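Local coordinates for protein 3-methylornithine synthase (Methanosarcina barkeri, PDB 3T7V) that isomerises L-lysine to (3R)-3-methyl-D-ornithine by a radical S-adenosylmethionine mechanism, a step in pyrrolysine biosynthesis, at residues T69-N81 with L177-G189. Numbering follows the deposited sequence.
Sequences TYCKNQCSFCYYN and LYRKLRVGQSFDG. With SF4 (iron/sulfur cluster), chain B; SAM (S-adenosylmethionine), chain C.
S76 is held by two successive carbonyls, those of K180 and L181: its N donates to L181 O at 2.9 Å, and its OG donates to K180 O at 2.7 Å, in the carbonyl plane and on a lone pair. OG is placed there by a chi1 of 60°, between backbone N and carbonyl carbon. Beside this pair, the F77 ring crosses L181 at about a right angle (CE2 to CB 3.8 Å), while F77 CZ lies over one face of the R182 guanidinium. C75, whose SG binds FE4 of the cluster at 2.3 Å, also accepts from Q185 NE2 at 3.3 Å, nearly straight (167°). R182 NH1 in turn grips Q185 OE1, and its NH2 reaches SAM O at 2.7 Å and E171. With Q185 cut back to an alanine, the cysteine sulfur is likely to lose this donor and R182 NH1 this acceptor. Against this close, buried part formed by C75, S76, F77, L181 and R182, the looser flank is partly exposed: V183 rests obliquely on Q74 (CB to CG 4.1 Å), and a water links Q74 N, V183 O and Q185 NE2. The radical SAM CX3CX2C loop (C71, C75, C78), between strand 58-68 and helix 93-103, thus meets the turn joining helices 175-181 and 187-200.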
loop_
_atom_site.group_PDB
_atom_site.type_symbol
_atom_site.label_atom_id
_atom_site.label_comp_id
_atom_site.label_asym_id
_atom_site.label_seq_id
_atom_site.Cartn_x
_atom_site.Cartn_y
_atom_site.Cartn_z
ATOM N N THR A 69 2.216 6.037 -16.127
ATOM C CA THR A 69 0.809 5.680 -15.966
ATOM C C THR A 69 0.277 4.936 -17.150
ATOM O O THR A 69 -0.926 4.813 -17.311
ATOM C CB THR A 69 -0.069 6.861 -15.617
ATOM O OG1 THR A 69 0.043 7.787 -16.699
ATOM C CG2 THR A 69 0.416 7.565 -14.298
ATOM N N TYR A 70 1.171 4.380 -17.965
ATOM C CA TYR A 70 0.760 3.432 -18.986
ATOM C C TYR A 70 0.599 2.032 -18.438
ATOM O O TYR A 70 1.432 1.566 -17.694
ATOM C CB TYR A 70 1.815 3.395 -20.112
ATOM C CG TYR A 70 1.788 4.647 -20.939
ATOM C CD1 TYR A 70 2.521 5.770 -20.541
ATOM C CD2 TYR A 70 1.024 4.708 -22.079
ATOM C CE1 TYR A 70 2.463 6.940 -21.272
ATOM C CE2 TYR A 70 0.993 5.923 -22.821
ATOM C CZ TYR A 70 1.736 6.998 -22.374
ATOM O OH TYR A 70 1.678 8.169 -23.132
ATOM N N CYS A 71 -0.463 1.355 -18.855
ATOM C CA CYS A 71 -0.697 -0.039 -18.420
ATOM C C CYS A 71 -1.293 -0.855 -19.537
ATOM O O CYS A 71 -2.226 -0.391 -20.197
ATOM C CB CYS A 71 -1.590 -0.056 -17.235
ATOM S SG CYS A 71 -1.554 -1.742 -16.479
ATOM N N LYS A 72 -0.819 -2.085 -19.668
ATOM C CA LYS A 72 -1.374 -3.013 -20.651
ATOM C C LYS A 72 -2.513 -3.904 -20.081
ATOM O O LYS A 72 -3.133 -4.663 -20.814
ATOM C CB LYS A 72 -0.226 -3.850 -21.269
ATOM C CG LYS A 72 0.450 -4.823 -20.305
ATOM C CD LYS A 72 1.868 -5.175 -20.951
ATOM C CE LYS A 72 2.603 -6.166 -20.036
ATOM N NZ LYS A 72 1.983 -7.481 -20.202
ATOM N N ASN A 73 -2.703 -3.868 -18.779
ATOM C CA ASN A 73 -3.709 -4.750 -18.111
ATOM C C ASN A 73 -5.090 -4.062 -18.069
ATOM O O ASN A 73 -5.228 -2.854 -18.376
ATOM C CB ASN A 73 -3.274 -5.086 -16.672
ATOM C CG ASN A 73 -2.267 -6.203 -16.586
ATOM O OD1 ASN A 73 -1.710 -6.436 -15.440
ATOM N ND2 ASN A 73 -2.103 -6.954 -17.646
ATOM N N GLN A 74 -6.088 -4.845 -17.696
ATOM C CA GLN A 74 -7.493 -4.400 -17.825
ATOM C C GLN A 74 -8.244 -4.581 -16.522
ATOM O O GLN A 74 -9.400 -5.053 -16.458
ATOM C CB GLN A 74 -8.229 -4.965 -19.071
ATOM C CG GLN A 74 -8.238 -6.413 -19.062
ATOM C CD GLN A 74 -8.950 -6.928 -20.340
ATOM O OE1 GLN A 74 -10.118 -6.588 -20.622
ATOM N NE2 GLN A 74 -8.171 -7.555 -21.170
ATOM N N CYS A 75 -7.598 -4.244 -15.410
ATOM C CA CYS A 75 -8.288 -4.321 -14.130
ATOM C C CYS A 75 -9.582 -3.519 -14.121
ATOM O O CYS A 75 -9.634 -2.369 -14.509
ATOM C CB CYS A 75 -7.383 -3.863 -13.012
ATOM S SG CYS A 75 -5.852 -4.804 -12.841
ATOM N N SER A 76 -10.632 -4.161 -13.588
ATOM C CA SER A 76 -11.973 -3.526 -13.695
ATOM C C SER A 76 -12.155 -2.312 -12.777
ATOM O O SER A 76 -13.038 -1.507 -12.974
ATOM C CB SER A 76 -13.049 -4.554 -13.494
ATOM O OG SER A 76 -12.880 -5.094 -12.238
ATOM N N PHE A 77 -11.321 -2.249 -11.760
ATOM C CA PHE A 77 -11.425 -1.238 -10.692
ATOM C C PHE A 77 -10.522 0.000 -10.950
ATOM O O PHE A 77 -10.664 1.018 -10.242
ATOM C CB PHE A 77 -11.032 -1.853 -9.303
ATOM C CG PHE A 77 -9.715 -2.537 -9.295
ATOM C CD1 PHE A 77 -8.526 -1.819 -9.020
ATOM C CD2 PHE A 77 -9.632 -3.903 -9.589
ATOM C CE1 PHE A 77 -7.305 -2.488 -9.068
ATOM C CE2 PHE A 77 -8.428 -4.594 -9.520
ATOM C CZ PHE A 77 -7.235 -3.858 -9.310
ATOM N N CYS A 78 -9.523 -0.137 -11.870
ATOM C CA CYS A 78 -8.461 0.834 -11.875
ATOM C C CYS A 78 -8.613 1.855 -12.989
ATOM O O CYS A 78 -8.862 1.501 -14.141
ATOM C CB CYS A 78 -7.150 0.061 -12.126
ATOM S SG CYS A 78 -5.710 1.164 -12.081
ATOM N N TYR A 79 -8.464 3.124 -12.632
ATOM C CA TYR A 79 -8.587 4.204 -13.647
ATOM C C TYR A 79 -7.586 3.999 -14.794
ATOM O O TYR A 79 -7.851 4.470 -15.920
ATOM C CB TYR A 79 -8.247 5.508 -12.941
ATOM C CG TYR A 79 -8.443 6.761 -13.786
ATOM C CD1 TYR A 79 -9.762 7.172 -14.156
ATOM C CD2 TYR A 79 -7.357 7.449 -14.237
ATOM C CE1 TYR A 79 -9.924 8.337 -14.928
ATOM C CE2 TYR A 79 -7.525 8.627 -14.963
ATOM C CZ TYR A 79 -8.806 9.038 -15.290
ATOM O OH TYR A 79 -8.947 10.194 -16.038
ATOM N N TYR A 80 -6.430 3.379 -14.533
ATOM C CA TYR A 80 -5.377 3.336 -15.515
ATOM C C TYR A 80 -5.451 2.077 -16.368
ATOM O O TYR A 80 -4.602 1.856 -17.209
ATOM C CB TYR A 80 -4.007 3.456 -14.771
ATOM C CG TYR A 80 -3.916 4.752 -14.043
ATOM C CD1 TYR A 80 -4.260 4.848 -12.698
ATOM C CD2 TYR A 80 -3.480 5.882 -14.675
ATOM C CE1 TYR A 80 -4.234 6.048 -12.010
ATOM C CE2 TYR A 80 -3.453 7.116 -13.972
ATOM C CZ TYR A 80 -3.846 7.151 -12.620
ATOM O OH TYR A 80 -3.774 8.418 -12.050
ATOM N N ASN A 81 -6.536 1.290 -16.247
ATOM C CA ASN A 81 -6.665 0.115 -17.133
ATOM C C ASN A 81 -6.579 0.504 -18.600
ATOM O O ASN A 81 -6.997 1.616 -18.955
ATOM C CB ASN A 81 -7.793 -0.769 -16.726
ATOM C CG ASN A 81 -8.990 -0.375 -17.407
ATOM O OD1 ASN A 81 -9.226 -0.846 -18.566
ATOM N ND2 ASN A 81 -9.757 0.455 -16.780
ATOM N N LEU A 177 -14.069 -13.577 -6.739
ATOM C CA LEU A 177 -13.954 -12.152 -6.918
ATOM C C LEU A 177 -12.696 -11.730 -7.676
ATOM O O LEU A 177 -12.740 -10.788 -8.487
ATOM C CB LEU A 177 -14.008 -11.538 -5.533
ATOM C CG LEU A 177 -13.922 -10.043 -5.449
ATOM C CD1 LEU A 177 -15.029 -9.280 -6.259
ATOM C CD2 LEU A 177 -13.904 -9.561 -3.974
ATOM N N TYR A 178 -11.582 -12.392 -7.410
ATOM C CA TYR A 178 -10.316 -11.989 -8.054
ATOM C C TYR A 178 -10.487 -11.984 -9.586
ATOM O O TYR A 178 -10.032 -11.002 -10.232
ATOM C CB TYR A 178 -9.239 -12.991 -7.650
ATOM C CG TYR A 178 -7.877 -12.668 -8.273
ATOM C CD1 TYR A 178 -7.521 -13.214 -9.495
ATOM C CD2 TYR A 178 -6.971 -11.869 -7.582
ATOM C CE1 TYR A 178 -6.245 -12.974 -10.066
ATOM C CE2 TYR A 178 -5.714 -11.614 -8.099
ATOM C CZ TYR A 178 -5.381 -12.146 -9.371
ATOM O OH TYR A 178 -4.040 -11.951 -9.821
ATOM N N ARG A 179 -11.102 -13.005 -10.170
ATOM C CA ARG A 179 -11.186 -13.007 -11.624
ATOM C C ARG A 179 -12.054 -11.871 -12.210
ATOM O O ARG A 179 -11.881 -11.556 -13.404
ATOM C CB ARG A 179 -11.825 -14.353 -12.076
ATOM C CG ARG A 179 -13.231 -14.568 -11.554
ATOM C CD ARG A 179 -13.657 -16.060 -11.733
ATOM N NE ARG A 179 -13.689 -16.416 -13.167
ATOM C CZ ARG A 179 -14.739 -16.151 -13.981
ATOM N NH1 ARG A 179 -15.803 -15.472 -13.520
ATOM N NH2 ARG A 179 -14.747 -16.549 -15.270
ATOM N N LYS A 180 -12.938 -11.240 -11.396
ATOM C CA LYS A 180 -13.709 -10.082 -11.858
ATOM C C LYS A 180 -12.976 -8.777 -11.725
ATOM O O LYS A 180 -13.402 -7.767 -12.311
ATOM C CB LYS A 180 -15.021 -9.915 -10.969
ATOM C CG LYS A 180 -15.911 -11.153 -10.975
ATOM C CD LYS A 180 -17.217 -10.888 -10.116
ATOM C CE LYS A 180 -18.040 -12.074 -9.795
ATOM N NZ LYS A 180 -19.176 -11.284 -9.256
ATOM N N LEU A 181 -11.921 -8.791 -10.897
ATOM C CA LEU A 181 -11.130 -7.588 -10.586
ATOM C C LEU A 181 -9.860 -7.530 -11.433
ATOM O O LEU A 181 -9.725 -6.653 -12.298
ATOM C CB LEU A 181 -10.775 -7.545 -9.076
ATOM C CG LEU A 181 -11.993 -7.433 -8.137
ATOM C CD1 LEU A 181 -11.522 -7.434 -6.669
ATOM C CD2 LEU A 181 -12.902 -6.264 -8.519
ATOM N N ARG A 182 -8.949 -8.450 -11.193
ATOM C CA ARG A 182 -7.681 -8.517 -11.969
ATOM C C ARG A 182 -7.916 -9.366 -13.199
ATOM O O ARG A 182 -7.395 -10.499 -13.328
ATOM C CB ARG A 182 -6.507 -9.014 -11.111
ATOM C CG ARG A 182 -6.038 -7.827 -10.217
ATOM C CD ARG A 182 -4.671 -8.128 -9.581
ATOM N NE ARG A 182 -4.133 -6.916 -8.942
ATOM C CZ ARG A 182 -3.551 -5.928 -9.630
ATOM N NH1 ARG A 182 -3.162 -6.089 -10.882
ATOM N NH2 ARG A 182 -3.181 -4.824 -9.016
ATOM N N VAL A 183 -8.675 -8.790 -14.121
ATOM C CA VAL A 183 -9.170 -9.545 -15.305
ATOM C C VAL A 183 -8.001 -10.059 -16.122
ATOM O O VAL A 183 -7.097 -9.308 -16.532
ATOM C CB VAL A 183 -10.058 -8.610 -16.158
ATOM C CG1 VAL A 183 -10.486 -9.383 -17.393
ATOM C CG2 VAL A 183 -11.252 -8.194 -15.324
ATOM N N GLY A 184 -8.042 -11.365 -16.377
ATOM C CA GLY A 184 -7.045 -11.976 -17.283
ATOM C C GLY A 184 -5.694 -12.282 -16.622
ATOM O O GLY A 184 -4.755 -12.761 -17.292
ATOM N N GLN A 185 -5.571 -11.979 -15.315
ATOM C CA GLN A 185 -4.315 -12.196 -14.639
ATOM C C GLN A 185 -4.373 -13.488 -13.822
ATOM O O GLN A 185 -5.431 -13.790 -13.262
ATOM C CB GLN A 185 -4.042 -11.001 -13.680
ATOM C CG GLN A 185 -3.760 -9.792 -14.548
ATOM C CD GLN A 185 -3.948 -8.549 -13.728
ATOM O OE1 GLN A 185 -3.353 -8.422 -12.657
ATOM N NE2 GLN A 185 -4.852 -7.660 -14.194
ATOM N N SER A 186 -3.255 -14.235 -13.804
ATOM C CA SER A 186 -3.164 -15.444 -12.991
ATOM C C SER A 186 -3.319 -15.057 -11.495
ATOM O O SER A 186 -2.692 -14.102 -11.013
ATOM C CB SER A 186 -1.656 -15.948 -13.243
ATOM O OG SER A 186 -1.481 -17.039 -12.450
ATOM N N PHE A 187 -4.005 -15.912 -10.753
ATOM C CA PHE A 187 -4.054 -15.748 -9.328
ATOM C C PHE A 187 -2.693 -16.208 -8.751
ATOM O O PHE A 187 -2.038 -15.461 -7.962
ATOM C CB PHE A 187 -5.179 -16.613 -8.796
ATOM C CG PHE A 187 -5.389 -16.431 -7.300
ATOM C CD1 PHE A 187 -6.336 -15.510 -6.860
ATOM C CD2 PHE A 187 -4.640 -17.172 -6.385
ATOM C CE1 PHE A 187 -6.540 -15.299 -5.478
ATOM C CE2 PHE A 187 -4.872 -17.019 -5.009
ATOM C CZ PHE A 187 -5.811 -16.076 -4.557
ATOM N N ASP A 188 -2.218 -17.383 -9.131
ATOM C CA ASP A 188 -0.995 -17.905 -8.525
ATOM C C ASP A 188 0.227 -17.149 -9.033
ATOM O O ASP A 188 1.276 -17.149 -8.364
ATOM C CB ASP A 188 -0.874 -19.405 -8.808
ATOM C CG ASP A 188 -1.844 -20.236 -7.986
ATOM O OD1 ASP A 188 -2.374 -19.741 -6.956
ATOM O OD2 ASP A 188 -2.068 -21.417 -8.369
ATOM N N GLY A 189 0.127 -16.500 -10.191
ATOM C CA GLY A 189 1.297 -15.763 -10.740
ATOM C C GLY A 189 1.779 -14.743 -9.705
ATOM O O GLY A 189 2.974 -14.520 -9.546
HETATM FE FE1 SF4 B . -1.895 -2.001 -11.810
HETATM FE FE2 SF4 B . -2.651 -1.661 -14.474
HETATM FE FE3 SF4 B . -4.150 -0.484 -12.605
HETATM FE FE4 SF4 B . -4.242 -3.111 -12.879
HETATM S S1 SF4 B . -4.880 -1.622 -14.458
HETATM S S2 SF4 B . -4.041 -1.977 -10.922
HETATM S S3 SF4 B . -2.141 -3.668 -13.440
HETATM S S4 SF4 B . -2.026 0.028 -13.073
HETATM N N SAM C . 0.283 -1.839 -11.847
HETATM C CA SAM C . 0.849 -2.444 -10.735
HETATM C C SAM C . -0.039 -3.379 -10.018
HETATM O O SAM C . -1.230 -3.503 -10.372
HETATM O OXT SAM C . 0.500 -4.121 -9.123
HETATM C CB SAM C . 0.945 -1.603 -9.668
HETATM C CG SAM C . -0.118 -0.644 -9.316
HETATM S SD SAM C . -0.664 -0.809 -7.563
HETATM C CE SAM C . -0.174 0.763 -6.907
HETATM C "C5'" SAM C . -2.421 -0.573 -7.730
HETATM C "C4'" SAM C . -3.111 -1.136 -6.732
HETATM O "O4'" SAM C . -3.683 0.284 -6.417
HETATM C "C3'" SAM C . -3.972 -2.101 -7.036
HETATM O "O3'" SAM C . -3.155 -3.112 -6.429
HETATM C "C2'" SAM C . -4.972 -1.630 -5.971
HETATM O "O2'" SAM C . -4.834 -2.319 -4.685
HETATM C "C1'" SAM C . -4.908 -0.103 -5.785
HETATM N N9 SAM C . -5.988 0.555 -6.610
HETATM C C8 SAM C . -6.110 0.681 -7.966
HETATM N N7 SAM C . -7.252 1.292 -8.245
HETATM C C5 SAM C . -7.874 1.578 -7.052
HETATM C C6 SAM C . -9.123 2.138 -6.739
HETATM N N6 SAM C . -9.979 2.558 -7.672
HETATM N N1 SAM C . -9.434 2.321 -5.447
HETATM C C2 SAM C . -8.605 1.899 -4.447
HETATM N N3 SAM C . -7.446 1.250 -4.712
HETATM C C4 SAM C . -7.086 1.120 -6.028
HETATM O O HOH W 1 -5.435 -7.642 -17.389
#